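Local coordinates for amorpha-4,11-diene synthase (Artemisia annua, PDB 4GAX), which probably converts farnesyl diphosphate into a sesquiterpene such as amorpha-4,11-diene or alpha-bisabolol, releasing diphosphate, at residues F331-C342 and M350-Y361. Numbering follows the deposited sequence.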
# COMPACT_ATOMS: atom_id res chain seq x y z
N PHE A 331 24.82 2.18 -20.58
CA PHE A 331 24.34 1.62 -19.31
C PHE A 331 23.22 0.60 -19.55
O PHE A 331 23.18 -0.45 -18.91
CB PHE A 331 23.88 2.74 -18.36
CG PHE A 331 23.61 2.27 -16.95
CD1 PHE A 331 24.65 2.15 -16.03
CD2 PHE A 331 22.33 1.94 -16.54
CE1 PHE A 331 24.40 1.72 -14.71
CE2 PHE A 331 22.07 1.50 -15.22
CZ PHE A 331 23.12 1.39 -14.32
N THR A 332 22.32 0.92 -20.48
CA THR A 332 21.22 0.02 -20.83
C THR A 332 21.71 -1.34 -21.36
O THR A 332 21.14 -2.37 -21.02
CB THR A 332 20.31 0.66 -21.89
OG1 THR A 332 19.77 1.89 -21.38
CG2 THR A 332 19.17 -0.30 -22.26
N GLU A 333 22.75 -1.34 -22.19
CA GLU A 333 23.28 -2.60 -22.71
C GLU A 333 23.96 -3.38 -21.59
O GLU A 333 23.87 -4.62 -21.53
CB GLU A 333 24.24 -2.37 -23.88
CG GLU A 333 24.89 -3.65 -24.42
CD GLU A 333 23.87 -4.74 -24.75
OE1 GLU A 333 22.84 -4.42 -25.38
OE2 GLU A 333 24.11 -5.91 -24.38
N ALA A 334 24.64 -2.67 -20.70
CA ALA A 334 25.24 -3.29 -19.52
C ALA A 334 24.17 -3.96 -18.66
O ALA A 334 24.39 -5.03 -18.08
CB ALA A 334 26.00 -2.27 -18.71
N ILE A 335 22.99 -3.34 -18.56
CA ILE A 335 21.91 -3.95 -17.79
C ILE A 335 21.39 -5.19 -18.53
O ILE A 335 21.14 -6.22 -17.90
CB ILE A 335 20.78 -2.94 -17.48
CG1 ILE A 335 21.28 -1.91 -16.47
CG2 ILE A 335 19.55 -3.66 -16.88
CD1 ILE A 335 21.47 -2.46 -15.04
N GLU A 336 21.27 -5.10 -19.85
CA GLU A 336 20.89 -6.25 -20.68
C GLU A 336 21.88 -7.39 -20.51
O GLU A 336 21.50 -8.56 -20.47
CB GLU A 336 20.81 -5.87 -22.17
CG GLU A 336 19.70 -4.90 -22.54
CD GLU A 336 18.30 -5.49 -22.41
OE1 GLU A 336 18.15 -6.68 -22.08
OE2 GLU A 336 17.32 -4.74 -22.67
N ARG A 337 23.16 -7.04 -20.41
CA ARG A 337 24.23 -8.03 -20.26
C ARG A 337 24.18 -8.70 -18.90
O ARG A 337 24.43 -9.90 -18.79
CB ARG A 337 25.59 -7.37 -20.50
CG ARG A 337 26.55 -8.22 -21.33
CD ARG A 337 27.67 -7.37 -21.91
NE ARG A 337 27.38 -6.95 -23.28
CZ ARG A 337 27.83 -7.59 -24.36
NH1 ARG A 337 28.57 -8.68 -24.23
NH2 ARG A 337 27.52 -7.14 -25.58
N TRP A 338 23.86 -7.92 -17.86
CA TRP A 338 23.66 -8.45 -16.51
C TRP A 338 24.84 -9.32 -16.09
O TRP A 338 24.69 -10.52 -15.87
CB TRP A 338 22.37 -9.27 -16.45
CG TRP A 338 21.77 -9.42 -15.07
CD1 TRP A 338 22.19 -10.26 -14.08
CD2 TRP A 338 20.64 -8.71 -14.55
NE1 TRP A 338 21.39 -10.12 -12.97
CE2 TRP A 338 20.43 -9.17 -13.23
CE3 TRP A 338 19.78 -7.73 -15.06
CZ2 TRP A 338 19.39 -8.69 -12.42
CZ3 TRP A 338 18.74 -7.25 -14.25
CH2 TRP A 338 18.56 -7.73 -12.94
N SER A 339 26.01 -8.69 -15.99
CA SER A 339 27.21 -9.40 -15.55
C SER A 339 28.27 -8.40 -15.13
O SER A 339 28.49 -7.39 -15.80
CB SER A 339 27.78 -10.29 -16.65
OG SER A 339 29.06 -10.77 -16.28
N ILE A 340 28.95 -8.70 -14.02
CA ILE A 340 29.98 -7.82 -13.51
C ILE A 340 31.17 -7.71 -14.46
O ILE A 340 31.94 -6.75 -14.41
CB ILE A 340 30.44 -8.27 -12.10
CG1 ILE A 340 31.05 -7.08 -11.35
CG2 ILE A 340 31.40 -9.46 -12.18
CD1 ILE A 340 30.10 -5.90 -11.24
N THR A 341 31.30 -8.69 -15.36
CA THR A 341 32.43 -8.72 -16.28
C THR A 341 32.42 -7.56 -17.28
O THR A 341 33.46 -7.20 -17.82
CB THR A 341 32.49 -10.03 -17.09
OG1 THR A 341 31.47 -10.00 -18.10
CG2 THR A 341 32.28 -11.24 -16.18
N CYS A 342 31.25 -6.99 -17.53
CA CYS A 342 31.19 -5.84 -18.44
C CYS A 342 31.33 -4.50 -17.70
O CYS A 342 30.94 -3.45 -18.23
CB CYS A 342 29.91 -5.87 -19.28
SG CYS A 342 28.42 -5.38 -18.38
N MET A 350 29.24 5.58 -13.46
CA MET A 350 28.16 4.59 -13.37
C MET A 350 28.64 3.27 -12.75
O MET A 350 27.84 2.38 -12.46
CB MET A 350 27.56 4.31 -14.75
CG MET A 350 26.78 5.47 -15.34
SD MET A 350 26.54 5.23 -17.11
CE MET A 350 25.03 6.20 -17.38
N LYS A 351 29.95 3.16 -12.56
CA LYS A 351 30.52 1.93 -12.00
C LYS A 351 30.00 1.56 -10.60
O LYS A 351 29.58 0.41 -10.38
CB LYS A 351 32.05 1.94 -12.06
CG LYS A 351 32.62 1.95 -13.48
CD LYS A 351 34.14 1.75 -13.49
CE LYS A 351 34.64 1.50 -14.91
NZ LYS A 351 36.06 1.01 -14.94
N PRO A 352 30.00 2.52 -9.64
CA PRO A 352 29.55 2.11 -8.30
C PRO A 352 28.11 1.61 -8.27
O PRO A 352 27.78 0.71 -7.51
CB PRO A 352 29.65 3.41 -7.48
CG PRO A 352 30.68 4.24 -8.21
CD PRO A 352 30.47 3.92 -9.67
N ILE A 353 27.27 2.19 -9.11
CA ILE A 353 25.85 1.85 -9.08
C ILE A 353 25.65 0.50 -9.76
O ILE A 353 24.81 -0.30 -9.34
CB ILE A 353 24.99 2.94 -9.77
CG1 ILE A 353 25.21 4.31 -9.11
CG2 ILE A 353 23.50 2.57 -9.73
CD1 ILE A 353 26.54 5.04 -9.47
N TYR A 354 26.43 0.23 -10.80
CA TYR A 354 26.34 -1.06 -11.47
C TYR A 354 26.77 -2.15 -10.50
O TYR A 354 26.14 -3.20 -10.43
CB TYR A 354 27.19 -1.10 -12.74
CG TYR A 354 26.85 -2.29 -13.63
CD1 TYR A 354 25.71 -2.28 -14.42
CD2 TYR A 354 27.67 -3.41 -13.67
CE1 TYR A 354 25.39 -3.36 -15.24
CE2 TYR A 354 27.37 -4.50 -14.49
CZ TYR A 354 26.23 -4.46 -15.27
OH TYR A 354 25.91 -5.54 -16.06
N LYS A 355 27.83 -1.87 -9.75
CA LYS A 355 28.33 -2.80 -8.73
C LYS A 355 27.32 -3.06 -7.61
O LYS A 355 27.09 -4.22 -7.23
CB LYS A 355 29.62 -2.23 -8.12
CG LYS A 355 30.21 -3.07 -6.99
CD LYS A 355 30.66 -4.45 -7.47
CE LYS A 355 31.38 -5.22 -6.34
NZ LYS A 355 31.21 -6.69 -6.47
N LEU A 356 26.73 -2.00 -7.07
CA LEU A 356 25.71 -2.17 -6.03
C LEU A 356 24.54 -2.97 -6.56
O LEU A 356 24.03 -3.87 -5.88
CB LEU A 356 25.20 -0.81 -5.53
CG LEU A 356 24.26 -0.86 -4.32
CD1 LEU A 356 25.04 -1.18 -3.05
CD2 LEU A 356 23.50 0.46 -4.17
N PHE A 357 24.12 -2.64 -7.77
CA PHE A 357 23.01 -3.33 -8.43
C PHE A 357 23.33 -4.82 -8.63
O PHE A 357 22.54 -5.68 -8.27
CB PHE A 357 22.76 -2.65 -9.78
CG PHE A 357 21.69 -3.30 -10.63
CD1 PHE A 357 20.40 -2.82 -10.62
CD2 PHE A 357 22.00 -4.35 -11.48
CE1 PHE A 357 19.42 -3.39 -11.42
CE2 PHE A 357 21.02 -4.93 -12.27
CZ PHE A 357 19.74 -4.45 -12.24
N MET A 358 24.49 -5.12 -9.21
CA MET A 358 24.85 -6.50 -9.51
C MET A 358 25.00 -7.32 -8.23
O MET A 358 24.55 -8.46 -8.18
CB MET A 358 26.11 -6.57 -10.37
CG MET A 358 25.86 -6.29 -11.85
SD MET A 358 24.81 -7.55 -12.62
CE MET A 358 23.60 -6.55 -13.43
N ASP A 359 25.64 -6.74 -7.21
CA ASP A 359 25.82 -7.41 -5.91
C ASP A 359 24.47 -7.69 -5.26
O ASP A 359 24.28 -8.72 -4.61
CB ASP A 359 26.62 -6.53 -4.94
CG ASP A 359 28.12 -6.55 -5.22
OD1 ASP A 359 28.58 -7.31 -6.11
OD2 ASP A 359 28.86 -5.82 -4.52
N THR A 360 23.55 -6.75 -5.40
CA THR A 360 22.25 -6.90 -4.76
C THR A 360 21.44 -8.01 -5.42
O THR A 360 20.88 -8.89 -4.75
CB THR A 360 21.47 -5.56 -4.79
OG1 THR A 360 22.21 -4.54 -4.10
CG2 THR A 360 20.11 -5.71 -4.16
N TYR A 361 21.37 -7.98 -6.75
CA TYR A 361 20.63 -9.03 -7.45
C TYR A 361 21.32 -10.39 -7.40
O TYR A 361 20.65 -11.42 -7.33
CB TYR A 361 20.31 -8.62 -8.89
CG TYR A 361 19.07 -7.79 -8.95
CD1 TYR A 361 17.81 -8.40 -8.91
CD2 TYR A 361 19.13 -6.41 -8.99
CE1 TYR A 361 16.66 -7.65 -8.93
CE2 TYR A 361 17.97 -5.64 -9.01
CZ TYR A 361 16.75 -6.26 -8.98
OH TYR A 361 15.58 -5.51 -9.01
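Y354 runs its ring from helix 351-370 to the last turn of helix 325-337. A chi1 of -166°, which turns CG away from the backbone N, carries the ring across, and Y354 OH donates to A334 O at 2.6 Å. It comes in above the carbonyl plane, while W338 N, bonding to A334 O along the helix, approaches from the opposite face. Y354 OH also accepts from S339 N at 3.2 Å in a fairly straight bond (161°), just past the helix end. A334 CB packs against Y354 CE1, and C342 SG sits obliquely by the ring, 3.9 Å from Y354 CZ.

Further along, W338 swings its indole back over helix 351-370. M358, its chain bent, lays CE over the five-membered ring of W338, 3.8 Å from its centroid. F357 turns an edge to that same face at the six-membered ring of W338, which presents its own edge to the face of Y361, centroids 5.2 Å apart. I335 CD1 makes a CH-pi contact over the F357 face opposite Y361. At the other end M350 SD lies 3.8 Å from F331 CD1, an oblique Met-aromatic contact.

Segments 331-337 and 351-361, nearly parallel at 19° with axes 11.9 Å apart at closest approach, are bridged by long side chains within the alpha-helical terpene synthase fold. A phenylalanine in place of Y354 would probably leave S339 N without its acceptor and let the turn after the helix shift. The interface is largely apolar, aromatic and sulfur-rich, with one buried hydroxyl tying down a helix end.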